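Local coordinates for 450aa long hypothetical fmu protein (Pyrococcus horikoshii, PDB 2YXL) that probably methylates cytosine at carbon 5 in RNA, using S-adenosyl-L-methionine as methyl donor, at residues A88-A93 and M128-L133; V330-L335 and L378-G383; F411-L416 and F442-E447. All blocks are in the same frame, centred on the assembly; numbering follows the deposited sequence.

Interaction 1: A88-A93 and M128-L133; sequences AALRVA and MYFWDL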
ATOM      1  N   ALA A  88       0.058 -13.073 -16.868  1.00 29.95           N
ATOM      2  CA  ALA A  88      -0.775 -11.875 -16.800  1.00 30.06           C
ATOM      3  C   ALA A  88      -2.002 -11.996 -17.703  1.00 30.35           C
ATOM      4  O   ALA A  88      -3.115 -11.674 -17.285  1.00 30.49           O
ATOM      5  CB  ALA A  88       0.037 -10.637 -17.157  1.00 29.91           C
ATOM      6  N   ALA A  89      -1.806 -12.478 -18.928  1.00 30.56           N
ATOM      7  CA  ALA A  89      -2.917 -12.645 -19.866  1.00 30.79           C
ATOM      8  C   ALA A  89      -3.925 -13.673 -19.356  1.00 30.94           C
ATOM      9  O   ALA A  89      -5.138 -13.447 -19.432  1.00 31.19           O
ATOM     10  CB  ALA A  89      -2.412 -13.025 -21.246  1.00 30.68           C
ATOM     11  N   LEU A  90      -3.422 -14.787 -18.829  1.00 30.87           N
ATOM     12  CA  LEU A  90      -4.278 -15.836 -18.287  1.00 30.84           C
ATOM     13  C   LEU A  90      -5.100 -15.327 -17.099  1.00 31.06           C
ATOM     14  O   LEU A  90      -6.290 -15.629 -16.992  1.00 31.21           O
ATOM     15  CB  LEU A  90      -3.454 -17.073 -17.908  1.00 30.75           C
ATOM     16  CG  LEU A  90      -2.873 -17.935 -19.038  1.00 30.61           C
ATOM     17  CD1 LEU A  90      -1.990 -19.026 -18.477  1.00 29.61           C
ATOM     18  CD2 LEU A  90      -3.976 -18.545 -19.912  1.00 30.69           C
ATOM     19  N   ARG A  91      -4.474 -14.532 -16.233  1.00 30.97           N
ATOM     20  CA  ARG A  91      -5.165 -13.931 -15.090  1.00 31.23           C
ATOM     21  C   ARG A  91      -6.294 -12.996 -15.533  1.00 31.34           C
ATOM     22  O   ARG A  91      -7.404 -13.039 -14.995  1.00 31.30           O
ATOM     23  CB  ARG A  91      -4.175 -13.187 -14.188  1.00 31.26           C
ATOM     24  CG  ARG A  91      -3.326 -14.100 -13.319  1.00 31.36           C
ATOM     25  CD  ARG A  91      -2.178 -13.357 -12.651  1.00 31.78           C
ATOM     26  NE  ARG A  91      -1.544 -14.187 -11.625  1.00 32.38           N
ATOM     27  CZ  ARG A  91      -0.456 -13.853 -10.934  1.00 32.76           C
ATOM     28  NH1 ARG A  91       0.161 -12.695 -11.144  1.00 32.62           N
ATOM     29  NH2 ARG A  91       0.021 -14.692 -10.026  1.00 33.14           N
ATOM     30  N   VAL A  92      -5.998 -12.162 -16.524  1.00 31.40           N
ATOM     31  CA  VAL A  92      -6.964 -11.241 -17.096  1.00 31.40           C
ATOM     32  C   VAL A  92      -8.156 -11.997 -17.700  1.00 31.67           C
ATOM     33  O   VAL A  92      -9.318 -11.648 -17.443  1.00 31.53           O
ATOM     34  CB  VAL A  92      -6.286 -10.323 -18.148  1.00 31.49           C
ATOM     35  CG1 VAL A  92      -7.316  -9.603 -19.014  1.00 31.22           C
ATOM     36  CG2 VAL A  92      -5.362  -9.321 -17.460  1.00 31.14           C
ATOM     37  N   ALA A  93      -7.860 -13.039 -18.478  1.00 31.60           N
ATOM     38  CA  ALA A  93      -8.892 -13.820 -19.164  1.00 31.75           C
ATOM     39  C   ALA A  93      -9.786 -14.599 -18.198  1.00 31.91           C
ATOM     40  O   ALA A  93     -11.006 -14.622 -18.365  1.00 31.94           O
ATOM     41  CB  ALA A  93      -8.269 -14.755 -20.197  1.00 31.62           C
ATOM     42  N   MET A 128       0.261 -18.167 -29.262  1.00 33.20           N
ATOM     43  CA  MET A 128      -0.413 -19.360 -29.776  1.00 34.05           C
ATOM     44  C   MET A 128      -0.933 -20.236 -28.641  1.00 34.14           C
ATOM     45  O   MET A 128      -2.079 -20.688 -28.671  1.00 34.38           O
ATOM     46  CB  MET A 128       0.517 -20.178 -30.682  1.00 33.95           C
ATOM     47  CG  MET A 128       0.699 -19.624 -32.085  1.00 34.04           C
ATOM     48  SD  MET A 128       1.960 -20.540 -33.001  1.00 35.14           S
ATOM     49  CE  MET A 128       2.090 -19.543 -34.482  1.00 34.88           C
ATOM     50  N   TYR A 129      -0.084 -20.465 -27.642  1.00 34.44           N
ATOM     51  CA  TYR A 129      -0.441 -21.257 -26.468  1.00 34.78           C
ATOM     52  C   TYR A 129      -1.642 -20.651 -25.733  1.00 34.58           C
ATOM     53  O   TYR A 129      -2.548 -21.374 -25.315  1.00 34.41           O
ATOM     54  CB  TYR A 129       0.772 -21.394 -25.541  1.00 35.34           C
ATOM     55  CG  TYR A 129       0.531 -22.195 -24.281  1.00 35.96           C
ATOM     56  CD1 TYR A 129       0.510 -23.589 -24.305  1.00 36.82           C
ATOM     57  CD2 TYR A 129       0.344 -21.557 -23.060  1.00 36.68           C
ATOM     58  CE1 TYR A 129       0.292 -24.326 -23.141  1.00 37.19           C
ATOM     59  CE2 TYR A 129       0.131 -22.277 -21.894  1.00 37.22           C
ATOM     60  CZ  TYR A 129       0.104 -23.657 -21.941  1.00 37.32           C
ATOM     61  OH  TYR A 129      -0.109 -24.360 -20.777  1.00 38.00           O
ATOM     62  N   PHE A 130      -1.638 -19.327 -25.592  1.00 34.44           N
ATOM     63  CA  PHE A 130      -2.765 -18.592 -25.021  1.00 34.42           C
ATOM     64  C   PHE A 130      -4.027 -18.820 -25.844  1.00 34.47           C
ATOM     65  O   PHE A 130      -5.077 -19.166 -25.301  1.00 34.34           O
ATOM     66  CB  PHE A 130      -2.449 -17.097 -24.952  1.00 34.34           C
ATOM     67  CG  PHE A 130      -3.563 -16.265 -24.368  1.00 34.52           C
ATOM     68  CD1 PHE A 130      -3.799 -16.258 -22.996  1.00 34.27           C
ATOM     69  CD2 PHE A 130      -4.370 -15.484 -25.191  1.00 34.38           C
ATOM     70  CE1 PHE A 130      -4.823 -15.494 -22.453  1.00 34.87           C
ATOM     71  CE2 PHE A 130      -5.398 -14.711 -24.655  1.00 34.87           C
ATOM     72  CZ  PHE A 130      -5.627 -14.715 -23.285  1.00 34.85           C
ATOM     73  N   TRP A 131      -3.898 -18.632 -27.155  1.00 34.57           N
ATOM     74  CA  TRP A 131      -4.978 -18.824 -28.113  1.00 34.73           C
ATOM     75  C   TRP A 131      -5.606 -20.213 -27.973  1.00 35.01           C
ATOM     76  O   TRP A 131      -6.831 -20.351 -28.007  1.00 35.03           O
ATOM     77  CB  TRP A 131      -4.432 -18.619 -29.529  1.00 34.62           C
ATOM     78  CG  TRP A 131      -5.472 -18.410 -30.585  1.00 34.33           C
ATOM     79  CD1 TRP A 131      -5.990 -17.215 -31.000  1.00 34.24           C
ATOM     80  CD2 TRP A 131      -6.106 -19.419 -31.376  1.00 33.91           C
ATOM     81  NE1 TRP A 131      -6.913 -17.418 -31.997  1.00 33.89           N
ATOM     82  CE2 TRP A 131      -7.006 -18.761 -32.250  1.00 34.10           C
ATOM     83  CE3 TRP A 131      -6.008 -20.816 -31.432  1.00 33.77           C
ATOM     84  CZ2 TRP A 131      -7.805 -19.454 -33.170  1.00 34.04           C
ATOM     85  CZ3 TRP A 131      -6.799 -21.507 -32.352  1.00 34.28           C
ATOM     86  CH2 TRP A 131      -7.689 -20.821 -33.206  1.00 34.26           C
ATOM     87  N   ASP A 132      -4.756 -21.225 -27.795  1.00 35.35           N
ATOM     88  CA  ASP A 132      -5.182 -22.613 -27.604  1.00 35.76           C
ATOM     89  C   ASP A 132      -5.926 -22.859 -26.286  1.00 36.15           C
ATOM     90  O   ASP A 132      -6.667 -23.836 -26.169  1.00 36.24           O
ATOM     91  CB  ASP A 132      -3.977 -23.562 -27.688  1.00 35.56           C
ATOM     92  CG  ASP A 132      -3.487 -23.775 -29.108  1.00 35.91           C
ATOM     93  OD1 ASP A 132      -4.248 -23.506 -30.065  1.00 36.32           O
ATOM     94  OD2 ASP A 132      -2.336 -24.230 -29.273  1.00 36.34           O
ATOM     95  N   LEU A 133      -5.727 -21.985 -25.301  1.00 36.53           N
ATOM     96  CA  LEU A 133      -6.345 -22.158 -23.985  1.00 37.24           C
ATOM     97  C   LEU A 133      -7.675 -21.423 -23.798  1.00 37.71           C
ATOM     98  O   LEU A 133      -8.453 -21.764 -22.899  1.00 37.68           O
ATOM     99  CB  LEU A 133      -5.383 -21.731 -22.874  1.00 37.11           C
ATOM    100  CG  LEU A 133      -4.163 -22.608 -22.604  1.00 37.24           C
ATOM    101  CD1 LEU A 133      -3.210 -21.848 -21.705  1.00 37.04           C
ATOM    102  CD2 LEU A 133      -4.553 -23.953 -21.993  1.00 36.73           C
TER
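Phe130 reaches from helix 124-138 onto helix 84-99 and meets Ala89, Leu90 and Ala93. The two helices run roughly parallel. Over these short segments the axes come within 11.1 Å and cross at -22°. The CB of Phe130 points toward the other helix. CG is anti to the backbone N (chi1 -180°), which extends the ring toward it. CD1 then lies 3.8 Å from Leu90 CD2, a contact in which the two side chains slide past each other in opposite directions. One atom further out, CE1 is 3.7 Å from Ala89 CB and also lies against Ala89 O. At the tip, CZ comes to 4.1 Å from Ala93 CB, which sits at the ring edge. The small alanines let the ring come close to the opposite helix. Leu90 CD2 also touches Leu133 CD1 at 3.8 Å, the two leucines crossing at about a right angle. Replacing Phe130 by an alanine would probably open a gap between the helices and cost Ala89, Leu90 and Ala93 their contact with the ring. Ala114, Ser115 and Ile118 of helix 104-121 also pack on the ring, while Ile71 and Val75 of helix 47-75 lie against Leu90 and Leu133. The contact belongs to the helical N-terminal part of the protein, which probably matches the NusB-like region of bacterial RsmB. The side chains that meet are all apolar, so the contact rests on close packing without polar side-chain partners.

Interaction 2: V330-L335 and L378-G383; sequences VADKVL and LVKPGG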
ATOM      1  N   VAL A 330      21.408  11.979  20.334  1.00 24.20           N
ATOM      2  CA  VAL A 330      21.414  13.233  19.579  1.00 24.29           C
ATOM      3  C   VAL A 330      20.023  13.667  19.084  1.00 24.33           C
ATOM      4  O   VAL A 330      19.853  14.792  18.611  1.00 24.35           O
ATOM      5  CB  VAL A 330      22.437  13.169  18.399  1.00 24.29           C
ATOM      6  CG1 VAL A 330      21.848  12.444  17.186  1.00 24.26           C
ATOM      7  CG2 VAL A 330      22.932  14.564  18.021  1.00 24.34           C
ATOM      8  N   ALA A 331      19.034  12.783  19.207  1.00 24.38           N
ATOM      9  CA  ALA A 331      17.696  13.054  18.676  1.00 24.42           C
ATOM     10  C   ALA A 331      16.680  13.434  19.749  1.00 24.47           C
ATOM     11  O   ALA A 331      16.472  12.689  20.711  1.00 24.44           O
ATOM     12  CB  ALA A 331      17.195  11.867  17.862  1.00 24.41           C
ATOM     13  N   ASP A 332      16.055  14.598  19.568  1.00 24.55           N
ATOM     14  CA  ASP A 332      14.961  15.057  20.426  1.00 24.65           C
ATOM     15  C   ASP A 332      13.783  14.101  20.342  1.00 24.76           C
ATOM     16  O   ASP A 332      13.133  13.813  21.344  1.00 24.69           O
ATOM     17  CB  ASP A 332      14.511  16.464  20.027  1.00 24.61           C
ATOM     18  CG  ASP A 332      15.437  17.543  20.541  1.00 24.49           C
ATOM     19  OD1 ASP A 332      15.884  18.373  19.724  1.00 24.45           O
ATOM     20  OD2 ASP A 332      15.720  17.563  21.758  1.00 24.44           O
ATOM     21  N   LYS A 333      13.510  13.626  19.130  1.00 24.99           N
ATOM     22  CA  LYS A 333      12.530  12.573  18.905  1.00 25.23           C
ATOM     23  C   LYS A 333      12.807  11.823  17.611  1.00 25.42           C
ATOM     24  O   LYS A 333      13.271  12.402  16.630  1.00 25.35           O
ATOM     25  CB  LYS A 333      11.095  13.112  18.930  1.00 25.20           C
ATOM     26  CG  LYS A 333      10.884  14.437  18.223  1.00 25.14           C
ATOM     27  CD  LYS A 333       9.471  14.960  18.429  1.00 25.35           C
ATOM     28  CE  LYS A 333       9.242  15.520  19.833  1.00 25.71           C
ATOM     29  NZ  LYS A 333       8.756  14.475  20.778  1.00 25.97           N
ATOM     30  N   VAL A 334      12.528  10.524  17.631  1.00 25.79           N
ATOM     31  CA  VAL A 334      12.730   9.667  16.471  1.00 26.21           C
ATOM     32  C   VAL A 334      11.436   8.961  16.077  1.00 26.55           C
ATOM     33  O   VAL A 334      10.682   8.486  16.931  1.00 26.59           O
ATOM     34  CB  VAL A 334      13.884   8.636  16.694  1.00 26.26           C
ATOM     35  CG1 VAL A 334      13.652   7.814  17.949  1.00 26.40           C
ATOM     36  CG2 VAL A 334      14.064   7.721  15.481  1.00 25.96           C
ATOM     37  N   LEU A 335      11.185   8.918  14.773  1.00 26.99           N
ATOM     38  CA  LEU A 335      10.099   8.134  14.219  1.00 27.43           C
ATOM     39  C   LEU A 335      10.663   6.876  13.576  1.00 27.84           C
ATOM     40  O   LEU A 335      11.537   6.947  12.705  1.00 27.85           O
ATOM     41  CB  LEU A 335       9.309   8.952  13.190  1.00 27.38           C
ATOM     42  CG  LEU A 335       8.313   8.206  12.292  1.00 27.55           C
ATOM     43  CD1 LEU A 335       7.094   7.734  13.073  1.00 27.28           C
ATOM     44  CD2 LEU A 335       7.900   9.077  11.118  1.00 27.52           C
ATOM     45  N   LEU A 378      19.414   6.458  20.038  1.00 26.44           N
ATOM     46  CA  LEU A 378      19.417   7.783  19.408  1.00 26.07           C
ATOM     47  C   LEU A 378      18.656   8.833  20.223  1.00 25.89           C
ATOM     48  O   LEU A 378      18.903  10.034  20.087  1.00 25.77           O
ATOM     49  CB  LEU A 378      18.845   7.717  17.989  1.00 26.04           C
ATOM     50  CG  LEU A 378      19.650   7.039  16.878  1.00 25.90           C
ATOM     51  CD1 LEU A 378      18.769   6.854  15.656  1.00 26.09           C
ATOM     52  CD2 LEU A 378      20.895   7.828  16.514  1.00 25.80           C
ATOM     53  N   VAL A 379      17.743   8.368  21.073  1.00 25.71           N
ATOM     54  CA  VAL A 379      16.852   9.241  21.838  1.00 25.55           C
ATOM     55  C   VAL A 379      17.567   9.914  23.011  1.00 25.40           C
ATOM     56  O   VAL A 379      18.277   9.257  23.773  1.00 25.38           O
ATOM     57  CB  VAL A 379      15.621   8.459  22.374  1.00 25.59           C
ATOM     58  CG1 VAL A 379      14.582   9.407  22.945  1.00 25.67           C
ATOM     59  CG2 VAL A 379      14.995   7.618  21.277  1.00 25.51           C
ATOM     60  N   LYS A 380      17.369  11.227  23.138  1.00 25.25           N
ATOM     61  CA  LYS A 380      17.833  11.999  24.292  1.00 25.04           C
ATOM     62  C   LYS A 380      17.049  11.596  25.547  1.00 25.17           C
ATOM     63  O   LYS A 380      15.920  11.116  25.434  1.00 25.21           O
ATOM     64  CB  LYS A 380      17.655  13.500  24.038  1.00 24.87           C
ATOM     65  CG  LYS A 380      18.530  14.072  22.937  1.00 24.34           C
ATOM     66  CD  LYS A 380      18.262  15.556  22.754  1.00 23.63           C
ATOM     67  CE  LYS A 380      19.060  16.127  21.596  1.00 23.52           C
ATOM     68  NZ  LYS A 380      18.885  17.600  21.473  1.00 23.30           N
ATOM     69  N   PRO A 381      17.646  11.776  26.746  1.00 25.33           N
ATOM     70  CA  PRO A 381      16.946  11.487  28.006  1.00 25.43           C
ATOM     71  C   PRO A 381      15.507  12.024  28.066  1.00 25.51           C
ATOM     72  O   PRO A 381      14.602  11.299  28.482  1.00 25.58           O
ATOM     73  CB  PRO A 381      17.824  12.173  29.052  1.00 25.39           C
ATOM     74  CG  PRO A 381      19.189  12.088  28.480  1.00 25.34           C
ATOM     75  CD  PRO A 381      19.029  12.233  26.990  1.00 25.32           C
ATOM     76  N   GLY A 382      15.300  13.271  27.646  1.00 25.48           N
ATOM     77  CA  GLY A 382      13.954  13.851  27.604  1.00 25.46           C
ATOM     78  C   GLY A 382      13.135  13.484  26.372  1.00 25.41           C
ATOM     79  O   GLY A 382      11.942  13.784  26.305  1.00 25.44           O
ATOM     80  N   GLY A 383      13.770  12.819  25.409  1.00 25.29           N
ATOM     81  CA  GLY A 383      13.180  12.584  24.093  1.00 25.27           C
ATOM     82  C   GLY A 383      12.075  11.549  23.999  1.00 25.30           C
ATOM     83  O   GLY A 383      11.738  10.892  24.987  1.00 25.32           O
TER
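Leu378 offers its carbonyl oxygen to Ala331. The bond from Ala331 N is 2.9 Å long. Val330 N adds a weak bond to the same oxygen. Val379 comes next and forms a parallel bridge with Ala331. Its chi1 of -170° leaves CG2 anti to the carbonyl carbon, beside the backbone N, where it packs 3.6 Å from Val334 CG1. The two valines cross at about a right angle. The chain passes here through the short strand 379-380, then turns and enters the Rossmann-like sheet of a class I methyltransferase at strand 383-389. Strand 331-337 is followed by helix 361-376, and the chain then returns to strand 383-389, parallel to the first, in a beta-alpha-beta crossover. Lys380 N donates to Ala331 O at 3.0 Å. The Lys380 side chain is extended beyond CG and runs along the opposite segment. CG lies by Ala331 O and CE by Val330 O. At its end, NZ forms a salt bridge with Asp332 OD2 (3.2 Å), which it meets from above the carboxylate plane. The other carboxylate oxygen, Asp332 OD1, accepts a hydrogen bond from Thr262 N, so a neighbouring strand also holds this group. A type I turn from Lys380 to Gly383 follows, closed by the bond from Gly383 N to Lys380 O. A side chain at Gly383 would point at Asp332 O.

Interaction 3: F411-L416 and F442-E447; sequences FKLVPL and FYALLE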
ATOM      1  N   PHE A 411      12.950   3.154  28.799  1.00 37.26           N
ATOM      2  CA  PHE A 411      11.797   3.784  28.177  1.00 37.28           C
ATOM      3  C   PHE A 411      10.525   3.410  28.927  1.00 37.33           C
ATOM      4  O   PHE A 411      10.493   2.418  29.661  1.00 37.28           O
ATOM      5  CB  PHE A 411      11.678   3.352  26.712  1.00 37.23           C
ATOM      6  CG  PHE A 411      12.647   4.040  25.795  1.00 37.14           C
ATOM      7  CD1 PHE A 411      13.965   3.600  25.690  1.00 37.11           C
ATOM      8  CD2 PHE A 411      12.241   5.127  25.025  1.00 36.85           C
ATOM      9  CE1 PHE A 411      14.862   4.235  24.839  1.00 37.09           C
ATOM     10  CE2 PHE A 411      13.130   5.768  24.168  1.00 36.78           C
ATOM     11  CZ  PHE A 411      14.444   5.320  24.075  1.00 37.16           C
ATOM     12  N   LYS A 412       9.486   4.223  28.752  1.00 37.36           N
ATOM     13  CA  LYS A 412       8.145   3.872  29.212  1.00 37.49           C
ATOM     14  C   LYS A 412       7.084   4.300  28.196  1.00 37.46           C
ATOM     15  O   LYS A 412       7.280   5.252  27.433  1.00 37.52           O
ATOM     16  CB  LYS A 412       7.861   4.413  30.623  1.00 37.52           C
ATOM     17  CG  LYS A 412       8.020   5.914  30.811  1.00 38.07           C
ATOM     18  CD  LYS A 412       6.677   6.621  30.773  1.00 38.96           C
ATOM     19  CE  LYS A 412       6.750   7.974  31.459  1.00 39.31           C
ATOM     20  NZ  LYS A 412       5.438   8.671  31.399  1.00 39.92           N
ATOM     21  N   LEU A 413       5.969   3.579  28.191  1.00 37.34           N
ATOM     22  CA  LEU A 413       4.908   3.784  27.217  1.00 37.21           C
ATOM     23  C   LEU A 413       4.050   4.999  27.574  1.00 37.25           C
ATOM     24  O   LEU A 413       3.479   5.070  28.669  1.00 37.25           O
ATOM     25  CB  LEU A 413       4.053   2.515  27.114  1.00 37.21           C
ATOM     26  CG  LEU A 413       3.184   2.258  25.882  1.00 37.18           C
ATOM     27  CD1 LEU A 413       4.008   2.225  24.602  1.00 36.99           C
ATOM     28  CD2 LEU A 413       2.437   0.950  26.063  1.00 37.13           C
ATOM     29  N   VAL A 414       3.989   5.961  26.652  1.00 37.16           N
ATOM     30  CA  VAL A 414       3.142   7.146  26.812  1.00 36.96           C
ATOM     31  C   VAL A 414       1.761   6.804  26.255  1.00 36.96           C
ATOM     32  O   VAL A 414       1.628   6.539  25.060  1.00 36.84           O
ATOM     33  CB  VAL A 414       3.719   8.389  26.076  1.00 36.90           C
ATOM     34  CG1 VAL A 414       2.882   9.631  26.371  1.00 36.61           C
ATOM     35  CG2 VAL A 414       5.171   8.627  26.457  1.00 36.66           C
ATOM     36  N   PRO A 415       0.728   6.806  27.126  1.00 37.00           N
ATOM     37  CA  PRO A 415      -0.619   6.362  26.756  1.00 37.02           C
ATOM     38  C   PRO A 415      -1.192   7.135  25.571  1.00 37.11           C
ATOM     39  O   PRO A 415      -1.050   8.359  25.501  1.00 37.16           O
ATOM     40  CB  PRO A 415      -1.441   6.635  28.021  1.00 37.03           C
ATOM     41  CG  PRO A 415      -0.447   6.650  29.124  1.00 36.91           C
ATOM     42  CD  PRO A 415       0.788   7.246  28.531  1.00 36.89           C
ATOM     43  N   LEU A 416      -1.820   6.409  24.651  1.00 37.17           N
ATOM     44  CA  LEU A 416      -2.427   6.983  23.452  1.00 37.31           C
ATOM     45  C   LEU A 416      -3.917   6.669  23.394  1.00 37.35           C
ATOM     46  O   LEU A 416      -4.325   5.535  23.654  1.00 37.45           O
ATOM     47  CB  LEU A 416      -1.734   6.433  22.198  1.00 37.33           C
ATOM     48  CG  LEU A 416      -0.657   7.243  21.460  1.00 37.31           C
ATOM     49  CD1 LEU A 416       0.223   8.076  22.383  1.00 37.41           C
ATOM     50  CD2 LEU A 416       0.195   6.316  20.611  1.00 37.36           C
ATOM     51  N   PHE A 442      -0.541   0.579  13.523  1.00 31.60           N
ATOM     52  CA  PHE A 442      -0.155   0.416  14.919  1.00 31.32           C
ATOM     53  C   PHE A 442       0.723   1.570  15.374  1.00 31.28           C
ATOM     54  O   PHE A 442       1.583   2.034  14.628  1.00 31.04           O
ATOM     55  CB  PHE A 442       0.567  -0.916  15.117  1.00 31.46           C
ATOM     56  CG  PHE A 442       0.993  -1.171  16.539  1.00 31.61           C
ATOM     57  CD1 PHE A 442       0.063  -1.562  17.500  1.00 31.21           C
ATOM     58  CD2 PHE A 442       2.326  -1.028  16.913  1.00 31.44           C
ATOM     59  CE1 PHE A 442       0.450  -1.803  18.804  1.00 31.38           C
ATOM     60  CE2 PHE A 442       2.725  -1.268  18.220  1.00 31.72           C
ATOM     61  CZ  PHE A 442       1.784  -1.654  19.169  1.00 31.81           C
ATOM     62  N   TYR A 443       0.488   2.021  16.606  1.00 31.33           N
ATOM     63  CA  TYR A 443       1.209   3.145  17.197  1.00 31.38           C
ATOM     64  C   TYR A 443       1.734   2.775  18.581  1.00 31.38           C
ATOM     65  O   TYR A 443       0.997   2.224  19.408  1.00 31.51           O
ATOM     66  CB  TYR A 443       0.291   4.369  17.342  1.00 31.54           C
ATOM     67  CG  TYR A 443      -0.467   4.771  16.098  1.00 31.63           C
ATOM     68  CD1 TYR A 443      -1.617   4.085  15.711  1.00 31.61           C
ATOM     69  CD2 TYR A 443      -0.053   5.860  15.328  1.00 31.79           C
ATOM     70  CE1 TYR A 443      -2.321   4.451  14.580  1.00 32.24           C
ATOM     71  CE2 TYR A 443      -0.755   6.239  14.191  1.00 31.79           C
ATOM     72  CZ  TYR A 443      -1.889   5.528  13.826  1.00 32.03           C
ATOM     73  OH  TYR A 443      -2.596   5.879  12.704  1.00 31.51           O
ATOM     74  N   ALA A 444       3.003   3.091  18.837  1.00 31.14           N
ATOM     75  CA  ALA A 444       3.582   2.946  20.168  1.00 30.83           C
ATOM     76  C   ALA A 444       4.488   4.128  20.470  1.00 30.74           C
ATOM     77  O   ALA A 444       5.548   4.277  19.857  1.00 30.73           O
ATOM     78  CB  ALA A 444       4.346   1.648  20.280  1.00 30.88           C
ATOM     79  N   LEU A 445       4.055   4.974  21.401  1.00 30.56           N
ATOM     80  CA  LEU A 445       4.826   6.147  21.791  1.00 30.47           C
ATOM     81  C   LEU A 445       5.624   5.864  23.061  1.00 30.50           C
ATOM     82  O   LEU A 445       5.085   5.384  24.062  1.00 30.47           O
ATOM     83  CB  LEU A 445       3.924   7.378  21.956  1.00 30.46           C
ATOM     84  CG  LEU A 445       4.598   8.751  22.103  1.00 30.24           C
ATOM     85  CD1 LEU A 445       5.388   9.141  20.850  1.00 29.84           C
ATOM     86  CD2 LEU A 445       3.573   9.827  22.443  1.00 30.41           C
ATOM     87  N   LEU A 446       6.914   6.171  22.998  1.00 30.43           N
ATOM     88  CA  LEU A 446       7.861   5.815  24.043  1.00 30.48           C
ATOM     89  C   LEU A 446       8.701   7.029  24.404  1.00 30.47           C
ATOM     90  O   LEU A 446       9.050   7.823  23.533  1.00 30.47           O
ATOM     91  CB  LEU A 446       8.771   4.682  23.551  1.00 30.38           C
ATOM     92  CG  LEU A 446       8.075   3.463  22.928  1.00 30.36           C
ATOM     93  CD1 LEU A 446       8.888   2.862  21.784  1.00 30.08           C
ATOM     94  CD2 LEU A 446       7.749   2.421  23.989  1.00 30.36           C
ATOM     95  N   GLU A 447       9.010   7.181  25.687  1.00 30.53           N
ATOM     96  CA  GLU A 447       9.966   8.200  26.116  1.00 30.64           C
ATOM     97  C   GLU A 447      10.908   7.667  27.188  1.00 30.67           C
ATOM     98  O   GLU A 447      10.545   6.770  27.956  1.00 30.65           O
ATOM     99  CB  GLU A 447       9.260   9.486  26.578  1.00 30.61           C
ATOM    100  CG  GLU A 447       8.645   9.463  27.975  1.00 30.56           C
ATOM    101  CD  GLU A 447       8.407  10.862  28.537  1.00 30.74           C
ATOM    102  OE1 GLU A 447       8.305  11.000  29.776  1.00 31.20           O
ATOM    103  OE2 GLU A 447       8.327  11.828  27.746  1.00 30.74           O
TER
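Lys412 and Glu447 face each other as an antiparallel hydrogen-bonded pair. Lys412 N donates to Glu447 O at 2.9 Å, and Glu447 N returns a bond of 3.1 Å to Lys412 O. Leu413 and Leu446 form the following non-hydrogen-bonded pair. Beyond it, Val414 N reaches Leu445 O at 2.9 Å.

The side chains fill in around this ladder. Those of Lys412 and Glu447 share one face of the sheet as a cross-strand pair. They lie side by side and point the same way. The lysine chain bends at chi2 (100°), while the glutamate is extended beyond CG. Lys412 NZ stays 4.0 Å from Glu447 OE1, too far for a salt bridge. Leu413 CD1 meets Leu446 CD2 at 3.8 Å on the face that carries both leucines. On the other face, Leu445 CD2 touches Val414 CB at 3.9 Å and also Leu416 CD1. Leu416 uses its second branch, CD2, against Tyr443 CB at 3.8 Å. Phe411 CD2 packs on Leu446 CB.

Further out, Tyr443 OH is hydrogen-bonded to Ala247 O, and Phe404 meets the Phe411 ring. Glu447 OE2 has a long, weak ion pair with Arg384 NE. Strand 441-447 is held on both edges. One edge pairs with strand 383-389. Strands 412-413 and 429-431 share the other. Helix 398-407 covers the face of Phe442, Ala444 and Leu446.

The contacts follow one another along the chain, from interaction 1 to interaction 3. Interaction 1 lies in the helical N-terminal part, about 55 Å from interaction 2 and about 52 Å from interaction 3 between centres, on the other side of the chain's centre. Interactions 2 and 3 have centres about 13 Å apart and both reach the same mixed sheet. Strand 383-389 runs between strands 331-337 and 441-447. The two contacts touch where Val379 CG2 meets Phe411 CZ at 3.7 Å. Interaction 2 sits where strand 331-337 begins and the chain turns into strand 383-389. Interaction 3 adds the short strand 412-413 to 441-447. Both lie in the domain that binds sinefungin.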